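Local coordinates for cysteine synthase (Helicobacter pylori, PDB 6AHI), which catalyses the pyridoxal-phosphate-dependent formation of L-cysteine and acetate from O-acetyl-L-serine and hydrogen sulfide, and also has cystathionine beta-synthase activity, at residues S209-G214 / I224-I229; T184-A189 / P231-L236; S174-I179 / I202-E207. All coordinates share one frame; numbering follows the deposited sequence.

Contact 1: residues S209-G214 / I224-I229; sequences SILNGG and IGVEFI
Ser209 OG is gripped by two groups, the backbone N-H of Val226 and the carboxylate of Glu205. Across the contact it accepts the N-H, with Ser209 OG to Val226 N at 2.7 Å. The bond is almost straight, 176° at the hydrogen. On Glu205 the partner is the carboxylate oxygen OE1. The torsion of Ser209 makes this possible: OG lies opposite the backbone N (chi1 -172°) and so reaches out to the 224-229 segment. A second, weak backbone bond runs from Ile210 N to Val226 O, 3.2 Å.

The rest of the contact is mainly apolar. Ile210 turns CG1 between its own N and carbonyl carbon (chi1 55°), which lays the branch against the Glu227-Phe228 peptide. Here Ile210 CG1 is 3.5 Å from Glu227 C. Two apolar side chains, Ile210 and Leu211, also pack on Val226 CG2, each crossing Val226 at about a right angle. Ile210 CD1 is 3.8 Å and Leu211 CG 3.7 Å from Val226 CG2. The end of Ile229 closes the cluster, with Ile229 CD1 3.8 Å from Leu211 CD2 and 4.1 Å from Ile210 CD1.

Ile210 and Leu211 open a type I beta turn that ends at Gly213, beyond the contact. Both segments belong to the long connection between strands 200-206 and 240-244. Leu211 N bonds to Glu205 on the first strand. Asn212 ND2 bonds to Phe241 O and Thr243 OG1 on the second, while Ile224 packs on helix 266-281.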
loop_
_atom_site.group_PDB
_atom_site.type_symbol
_atom_site.label_atom_id
_atom_site.label_comp_id
_atom_site.label_asym_id
_atom_site.label_seq_id
_atom_site.Cartn_x
_atom_site.Cartn_y
_atom_site.Cartn_z
ATOM N N SER A 209 25.513 -12.065 5.740
ATOM C CA SER A 209 25.969 -10.763 6.225
ATOM C C SER A 209 27.062 -11.010 7.285
ATOM O O SER A 209 27.118 -12.094 7.845
ATOM C CB SER A 209 24.764 -10.000 6.767
ATOM O OG SER A 209 25.065 -8.656 7.089
ATOM N N ILE A 210 27.884 -10.009 7.618
ATOM C CA ILE A 210 29.153 -10.271 8.385
ATOM C C ILE A 210 29.114 -9.821 9.861
ATOM O O ILE A 210 30.090 -10.012 10.560
ATOM C CB ILE A 210 30.364 -9.640 7.655
ATOM C CG1 ILE A 210 30.168 -8.141 7.380
ATOM C CG2 ILE A 210 30.680 -10.422 6.392
ATOM C CD1 ILE A 210 30.126 -7.278 8.622
ATOM N N LEU A 211 28.004 -9.253 10.360
ATOM C CA LEU A 211 28.047 -8.539 11.669
ATOM C C LEU A 211 28.341 -9.506 12.825
ATOM O O LEU A 211 28.987 -9.109 13.798
ATOM C CB LEU A 211 26.743 -7.762 11.887
ATOM C CG LEU A 211 26.581 -6.502 11.020
ATOM C CD1 LEU A 211 25.176 -5.925 11.108
ATOM C CD2 LEU A 211 27.599 -5.443 11.391
ATOM N N ASN A 212 27.908 -10.771 12.721
ATOM C CA ASN A 212 28.239 -11.811 13.732
ATOM C C ASN A 212 29.475 -12.626 13.327
ATOM O O ASN A 212 29.675 -13.724 13.846
ATOM C CB ASN A 212 27.060 -12.747 14.009
ATOM C CG ASN A 212 26.176 -12.211 15.110
ATOM O OD1 ASN A 212 26.690 -11.573 16.021
ATOM N ND2 ASN A 212 24.868 -12.457 15.033
ATOM N N GLY A 213 30.298 -12.101 12.406
ATOM C CA GLY A 213 31.597 -12.720 12.092
ATOM C C GLY A 213 31.496 -13.795 11.020
ATOM O O GLY A 213 32.494 -14.314 10.602
ATOM N N GLY A 214 30.282 -14.108 10.553
ATOM C CA GLY A 214 30.082 -15.086 9.465
ATOM C C GLY A 214 30.701 -14.628 8.151
ATOM O O GLY A 214 31.005 -13.446 7.972
ATOM N N ILE A 224 18.134 -5.822 3.745
ATOM C CA ILE A 224 19.037 -5.851 4.876
ATOM C C ILE A 224 20.225 -6.741 4.511
ATOM O O ILE A 224 20.139 -7.552 3.621
ATOM C CB ILE A 224 18.346 -6.328 6.181
ATOM C CG1 ILE A 224 17.777 -7.741 6.038
ATOM C CG2 ILE A 224 17.281 -5.342 6.633
ATOM C CD1 ILE A 224 17.391 -8.382 7.343
ATOM N N GLY A 225 21.309 -6.585 5.260
ATOM C CA GLY A 225 22.549 -7.298 5.029
ATOM C C GLY A 225 23.652 -6.326 4.711
ATOM O O GLY A 225 23.425 -5.342 3.982
ATOM N N VAL A 226 24.823 -6.589 5.295
ATOM C CA VAL A 226 26.009 -5.809 5.059
ATOM C C VAL A 226 27.162 -6.766 4.734
ATOM O O VAL A 226 27.236 -7.920 5.221
ATOM C CB VAL A 226 26.355 -4.920 6.269
ATOM C CG1 VAL A 226 25.149 -4.136 6.741
ATOM C CG2 VAL A 226 26.933 -5.725 7.407
ATOM N N GLU A 227 28.076 -6.254 3.924
ATOM C CA GLU A 227 29.322 -6.956 3.575
ATOM C C GLU A 227 30.518 -6.357 4.338
ATOM O O GLU A 227 31.644 -6.853 4.185
ATOM C CB GLU A 227 29.552 -6.906 2.065
ATOM C CG GLU A 227 28.366 -7.427 1.269
ATOM C CD GLU A 227 28.606 -7.661 -0.216
ATOM O OE1 GLU A 227 29.618 -8.319 -0.557
ATOM O OE2 GLU A 227 27.776 -7.186 -1.036
ATOM N N PHE A 228 30.266 -5.320 5.149
ATOM C CA PHE A 228 31.224 -4.587 5.963
ATOM C C PHE A 228 30.472 -3.811 7.056
ATOM O O PHE A 228 29.248 -3.654 6.986
ATOM C CB PHE A 228 32.052 -3.623 5.090
ATOM C CG PHE A 228 31.245 -2.692 4.212
ATOM C CD1 PHE A 228 30.512 -1.651 4.763
ATOM C CD2 PHE A 228 31.254 -2.836 2.836
ATOM C CE1 PHE A 228 29.792 -0.786 3.955
ATOM C CE2 PHE A 228 30.518 -1.977 2.030
ATOM C CZ PHE A 228 29.783 -0.959 2.592
ATOM N N ILE A 229 31.217 -3.291 8.037
ATOM C CA ILE A 229 30.642 -2.519 9.177
ATOM C C ILE A 229 30.121 -1.179 8.658
ATOM O O ILE A 229 30.861 -0.432 8.031
ATOM C CB ILE A 229 31.679 -2.292 10.301
ATOM C CG1 ILE A 229 32.292 -3.588 10.845
ATOM C CG2 ILE A 229 31.055 -1.454 11.410
ATOM C CD1 ILE A 229 31.292 -4.591 11.420
#

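Contact 2: residues T184-A189 / P231-L236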
loop_
_atom_site.group_PDB
_atom_site.type_symbol
_atom_site.label_atom_id
_atom_site.label_comp_id
_atom_site.label_asym_id
_atom_site.label_seq_id
_atom_site.Cartn_x
_atom_site.Cartn_y
_atom_site.Cartn_z
ATOM N N THR A 184 18.300 3.503 9.726
ATOM C CA THR A 184 17.052 3.332 10.514
ATOM C C THR A 184 17.391 2.923 11.947
ATOM O O THR A 184 16.920 3.551 12.921
ATOM C CB THR A 184 16.112 2.286 9.910
ATOM O OG1 THR A 184 15.739 2.678 8.592
ATOM C CG2 THR A 184 14.827 2.120 10.696
ATOM N N PHE A 185 18.222 1.874 12.055
ATOM C CA PHE A 185 18.605 1.308 13.333
ATOM C C PHE A 185 19.352 2.346 14.173
ATOM O O PHE A 185 18.981 2.604 15.318
ATOM C CB PHE A 185 19.458 0.054 13.126
ATOM C CG PHE A 185 19.980 -0.563 14.392
ATOM C CD1 PHE A 185 19.109 -1.082 15.321
ATOM C CD2 PHE A 185 21.343 -0.615 14.655
ATOM C CE1 PHE A 185 19.582 -1.641 16.497
ATOM C CE2 PHE A 185 21.815 -1.184 15.825
ATOM C CZ PHE A 185 20.929 -1.724 16.731
ATOM N N ALA A 186 20.374 2.973 13.594
ATOM C CA ALA A 186 21.239 3.869 14.335
ATOM C C ALA A 186 20.507 5.137 14.787
ATOM O O ALA A 186 20.739 5.625 15.893
ATOM C CB ALA A 186 22.458 4.241 13.509
ATOM N N GLY A 187 19.702 5.719 13.900
ATOM C CA GLY A 187 18.984 6.958 14.187
ATOM C C GLY A 187 17.944 6.781 15.294
ATOM O O GLY A 187 17.849 7.586 16.251
ATOM N N THR A 188 17.173 5.715 15.157
ATOM C CA THR A 188 16.115 5.375 16.066
ATOM C C THR A 188 16.731 4.976 17.409
ATOM O O THR A 188 16.257 5.430 18.448
ATOM C CB THR A 188 15.212 4.274 15.508
ATOM O OG1 THR A 188 14.765 4.656 14.217
ATOM C CG2 THR A 188 13.992 4.015 16.372
ATOM N N ALA A 189 17.797 4.162 17.377
ATOM C CA ALA A 189 18.432 3.685 18.583
ATOM C C ALA A 189 18.984 4.847 19.408
ATOM O O ALA A 189 18.882 4.851 20.651
ATOM C CB ALA A 189 19.509 2.689 18.261
ATOM N N PRO A 231 29.283 2.784 8.951
ATOM C CA PRO A 231 29.972 3.829 9.708
ATOM C C PRO A 231 29.088 4.560 10.741
ATOM O O PRO A 231 29.488 5.583 11.277
ATOM C CB PRO A 231 30.425 4.763 8.567
ATOM C CG PRO A 231 29.292 4.696 7.576
ATOM C CD PRO A 231 28.887 3.238 7.605
ATOM N N PHE A 232 27.903 4.037 11.044
ATOM C CA PHE A 232 26.926 4.818 11.856
ATOM C C PHE A 232 26.886 4.363 13.314
ATOM O O PHE A 232 26.195 4.981 14.099
ATOM C CB PHE A 232 25.514 4.743 11.271
ATOM C CG PHE A 232 25.399 5.332 9.890
ATOM C CD1 PHE A 232 25.881 6.604 9.620
ATOM C CD2 PHE A 232 24.838 4.602 8.851
ATOM C CE1 PHE A 232 25.784 7.138 8.342
ATOM C CE2 PHE A 232 24.738 5.137 7.574
ATOM C CZ PHE A 232 25.210 6.408 7.322
ATOM N N PHE A 233 27.656 3.327 13.659
ATOM C CA PHE A 233 27.495 2.609 14.905
ATOM C C PHE A 233 28.538 2.996 15.957
ATOM O O PHE A 233 28.513 2.428 17.035
ATOM C CB PHE A 233 27.548 1.100 14.663
ATOM C CG PHE A 233 26.424 0.537 13.832
ATOM C CD1 PHE A 233 25.319 1.299 13.494
ATOM C CD2 PHE A 233 26.483 -0.772 13.377
ATOM C CE1 PHE A 233 24.300 0.769 12.717
ATOM C CE2 PHE A 233 25.473 -1.301 12.592
ATOM C CZ PHE A 233 24.380 -0.526 12.257
ATOM N N GLU A 234 29.404 3.976 15.664
ATOM C CA GLU A 234 30.554 4.339 16.494
ATOM C C GLU A 234 30.174 4.607 17.962
ATOM O O GLU A 234 30.895 4.179 18.837
ATOM C CB GLU A 234 31.278 5.543 15.882
ATOM C CG GLU A 234 32.462 6.029 16.705
ATOM C CD GLU A 234 33.298 7.128 16.061
ATOM O OE1 GLU A 234 32.763 7.870 15.190
ATOM O OE2 GLU A 234 34.495 7.236 16.420
ATOM N N ASN A 235 29.060 5.301 18.233
ATOM C CA ASN A 235 28.767 5.734 19.616
ATOM C C ASN A 235 27.472 5.097 20.112
ATOM O O ASN A 235 26.732 5.671 20.907
ATOM C CB ASN A 235 28.691 7.253 19.745
ATOM C CG ASN A 235 30.022 7.930 19.488
ATOM O OD1 ASN A 235 31.072 7.509 19.988
ATOM N ND2 ASN A 235 29.987 8.984 18.691
ATOM N N LEU A 236 27.215 3.876 19.648
ATOM C CA LEU A 236 26.053 3.104 20.042
ATOM C C LEU A 236 26.504 1.918 20.878
ATOM O O LEU A 236 27.417 1.197 20.508
ATOM C CB LEU A 236 25.330 2.579 18.799
ATOM C CG LEU A 236 24.294 3.506 18.192
ATOM C CD1 LEU A 236 23.598 2.785 17.059
ATOM C CD2 LEU A 236 23.292 3.972 19.246
#
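Phe185 and Phe233 form an offset edge-to-face pair between helix 183-195 and a loop. The helix is the middle element of a beta-alpha-beta unit. The ring planes stand at 83° and the centroids are 5.7 Å apart. Phe185 turns its edge toward the face of Phe233. The Phe185 ring extends from the helix opposite the backbone N (chi1 176°), which brings its CD2 edge to the loop. Phe185 CD2 is the atom that touches, 3.8 Å from Phe233 CE1.

Phe233 also meets the next helix residue, but by its own edge: Ala186 CB lies near the plane of the ring, 4.0 Å from Phe233 CE1. Ala186 sits between three loop side chains. Ala186 CB is 3.8 Å from Phe232 CB, although the Phe232 ring itself leads away to pack on helix 151-158. Leu236 reaches the helix with both methyl groups. Leu236 CD1 is 3.8 Å from Ala186 CA, and Leu236 CD2 is 4.1 Å from Ala189 CB, one turn further on.

The start of the helix faces the cofactor. Thr184 OG1 is hydrogen-bonded to OP2 of the pyridoxal-phosphate-modified lysine at position 46. Thr184 O accepts two bonds, from Thr188 N and, at 2.7 Å, from Thr188 OG1, which arrive from opposite faces of the carbonyl plane.

Contact 3: residues S174-I179 / I202-E207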
loop_
_atom_site.group_PDB
_atom_site.type_symbol
_atom_site.label_atom_id
_atom_site.label_comp_id
_atom_site.label_asym_id
_atom_site.label_seq_id
_atom_site.Cartn_x
_atom_site.Cartn_y
_atom_site.Cartn_z
ATOM N N SER A 174 13.503 -3.458 24.626
ATOM C CA SER A 174 14.407 -3.739 23.547
ATOM C C SER A 174 13.889 -3.111 22.240
ATOM O O SER A 174 12.679 -2.999 21.992
ATOM C CB SER A 174 14.584 -5.243 23.423
ATOM O OG SER A 174 15.533 -5.531 22.383
ATOM N N PHE A 175 14.852 -2.755 21.376
ATOM C CA PHE A 175 14.656 -2.292 20.027
ATOM C C PHE A 175 15.437 -3.212 19.086
ATOM O O PHE A 175 16.638 -3.377 19.210
ATOM C CB PHE A 175 15.109 -0.845 19.867
ATOM C CG PHE A 175 15.061 -0.302 18.458
ATOM C CD1 PHE A 175 13.915 -0.449 17.689
ATOM C CD2 PHE A 175 16.160 0.340 17.894
ATOM C CE1 PHE A 175 13.858 0.054 16.401
ATOM C CE2 PHE A 175 16.096 0.836 16.604
ATOM C CZ PHE A 175 14.950 0.697 15.859
ATOM N N VAL A 176 14.704 -3.825 18.164
ATOM C CA VAL A 176 15.194 -4.807 17.251
ATOM C C VAL A 176 14.882 -4.310 15.844
ATOM O O VAL A 176 13.700 -4.123 15.540
ATOM C CB VAL A 176 14.492 -6.158 17.498
ATOM C CG1 VAL A 176 14.944 -7.208 16.498
ATOM C CG2 VAL A 176 14.684 -6.631 18.937
ATOM N N ALA A 177 15.905 -4.140 14.987
ATOM C CA ALA A 177 15.649 -3.607 13.652
ATOM C C ALA A 177 16.690 -4.128 12.656
ATOM O O ALA A 177 17.864 -4.313 13.024
ATOM C CB ALA A 177 15.648 -2.094 13.676
ATOM N N GLY A 178 16.228 -4.378 11.435
ATOM C CA GLY A 178 17.074 -4.761 10.316
ATOM C C GLY A 178 18.050 -3.647 9.943
ATOM O O GLY A 178 17.740 -2.452 10.065
ATOM N N ILE A 179 19.233 -4.071 9.483
ATOM C CA ILE A 179 20.311 -3.187 9.053
ATOM C C ILE A 179 20.604 -3.471 7.583
ATOM O O ILE A 179 20.914 -4.624 7.227
ATOM C CB ILE A 179 21.569 -3.392 9.906
ATOM C CG1 ILE A 179 21.348 -2.916 11.339
ATOM C CG2 ILE A 179 22.792 -2.731 9.255
ATOM C CD1 ILE A 179 22.266 -3.567 12.317
ATOM N N ILE A 202 19.297 -4.488 19.339
ATOM C CA ILE A 202 19.612 -5.665 18.542
ATOM C C ILE A 202 19.445 -5.328 17.062
ATOM O O ILE A 202 18.352 -4.983 16.632
ATOM C CB ILE A 202 18.722 -6.866 18.895
ATOM C CG1 ILE A 202 18.715 -7.165 20.402
ATOM C CG2 ILE A 202 19.109 -8.064 18.027
ATOM C CD1 ILE A 202 19.935 -7.876 20.900
ATOM N N GLY A 203 20.532 -5.459 16.294
ATOM C CA GLY A 203 20.523 -5.264 14.848
ATOM C C GLY A 203 20.283 -6.591 14.158
ATOM O O GLY A 203 20.714 -7.624 14.652
ATOM N N VAL A 204 19.566 -6.580 13.035
ATOM C CA VAL A 204 19.154 -7.818 12.405
ATOM C C VAL A 204 19.756 -7.862 11.000
ATOM O O VAL A 204 19.690 -6.887 10.296
ATOM C CB VAL A 204 17.626 -7.920 12.371
ATOM C CG1 VAL A 204 17.154 -9.220 11.748
ATOM C CG2 VAL A 204 17.036 -7.722 13.759
ATOM N N GLU A 205 20.331 -9.016 10.644
ATOM C CA GLU A 205 20.967 -9.234 9.359
ATOM C C GLU A 205 20.568 -10.619 8.875
ATOM O O GLU A 205 20.282 -11.508 9.678
ATOM C CB GLU A 205 22.492 -9.149 9.485
ATOM C CG GLU A 205 23.064 -10.182 10.459
ATOM C CD GLU A 205 24.568 -10.434 10.424
ATOM O OE1 GLU A 205 25.261 -9.709 9.683
ATOM O OE2 GLU A 205 25.038 -11.348 11.160
ATOM N N PRO A 206 20.544 -10.840 7.553
ATOM C CA PRO A 206 20.352 -12.177 6.997
ATOM C C PRO A 206 21.668 -12.968 7.003
ATOM O O PRO A 206 22.731 -12.382 7.087
ATOM C CB PRO A 206 19.927 -11.873 5.553
ATOM C CG PRO A 206 20.725 -10.634 5.218
ATOM C CD PRO A 206 20.735 -9.824 6.506
ATOM N N GLU A 207 21.556 -14.295 6.905
ATOM C CA GLU A 207 22.711 -15.177 6.646
ATOM C C GLU A 207 23.445 -14.617 5.431
ATOM O O GLU A 207 22.810 -14.134 4.485
ATOM C CB GLU A 207 22.279 -16.628 6.413
ATOM C CG GLU A 207 21.357 -16.795 5.209
ATOM C CD GLU A 207 21.043 -18.236 4.827
ATOM O OE1 GLU A 207 21.947 -19.099 5.021
ATOM O OE2 GLU A 207 19.930 -18.493 4.299
#
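Phe175 O accepts the backbone N-H of Ile202 at the start of a parallel strand pair, with Ile202 N to Phe175 O at 2.9 Å. Strands 174-178 and 200-206 are the two strands of a beta-alpha-beta unit joined through helix 183-195. Strand 174-178 leads into Gly180-Thr184, which probably binds pyridoxal phosphate.

The bonds then alternate along the pair. Ala177 N gives its hydrogen to Ile202 O (3.1 Å), and that bond runs nearly along the C=O axis. Val204 N reaches Ala177 O at 2.8 Å, but from 38° above the carbonyl plane. Ile179 N ends the ladder on Val204 O (3.0 Å), in the carbonyl plane.

Partners outside the pair satisfy other polar groups. Ser174 and Val176 bond by their backbones to Leu289 of strand 287-292, and Gly203 to Gly240. Val176 O receives a bond from Thr290 OG1. Buried Ser174 OG bonds to Glu278 OE2, and Glu205 OE2 to Thr243 OG1.

Ile179 extends CD1 over Gly203, with Ile179 CD1 3.5 Å from Gly203 CA, where the glycine has no side chain. Val176, Ile202 and Val204 share one face of the sheet, under helix 266-281. Val176 and Ile202 point the same way, side by side. Val176 CG1 lies opposite its backbone N (chi1 177°), directed at Val204. Packing there is tight: Val176 CG1 and Val204 CG2 are only 3.5 Å apart.

Overall arrangement
Contact 3 joins two neighbouring strands of the six-stranded sheet, and the others lie beside it. Its centre is about 11 Å from that of contact 1 and about 12 Å from that of contact 2. The centres of contacts 1 and 2 are about 15 Å apart, with contact 1 nested inside the loop closed by contact 2. Ile179 joins all three. Ile179 O is 2.8 Å from Gly225 N, a probable hydrogen bond, and Ile179 CD1 is 3.7 Å from Phe233 CZ. It precedes Gly180 to Thr184, which probably bind the cofactor, at the loop and first turn of helix 183-195. Contact 2 contains Thr184; in contact 1 the Val226 side chain is about 5 Å from Gly180.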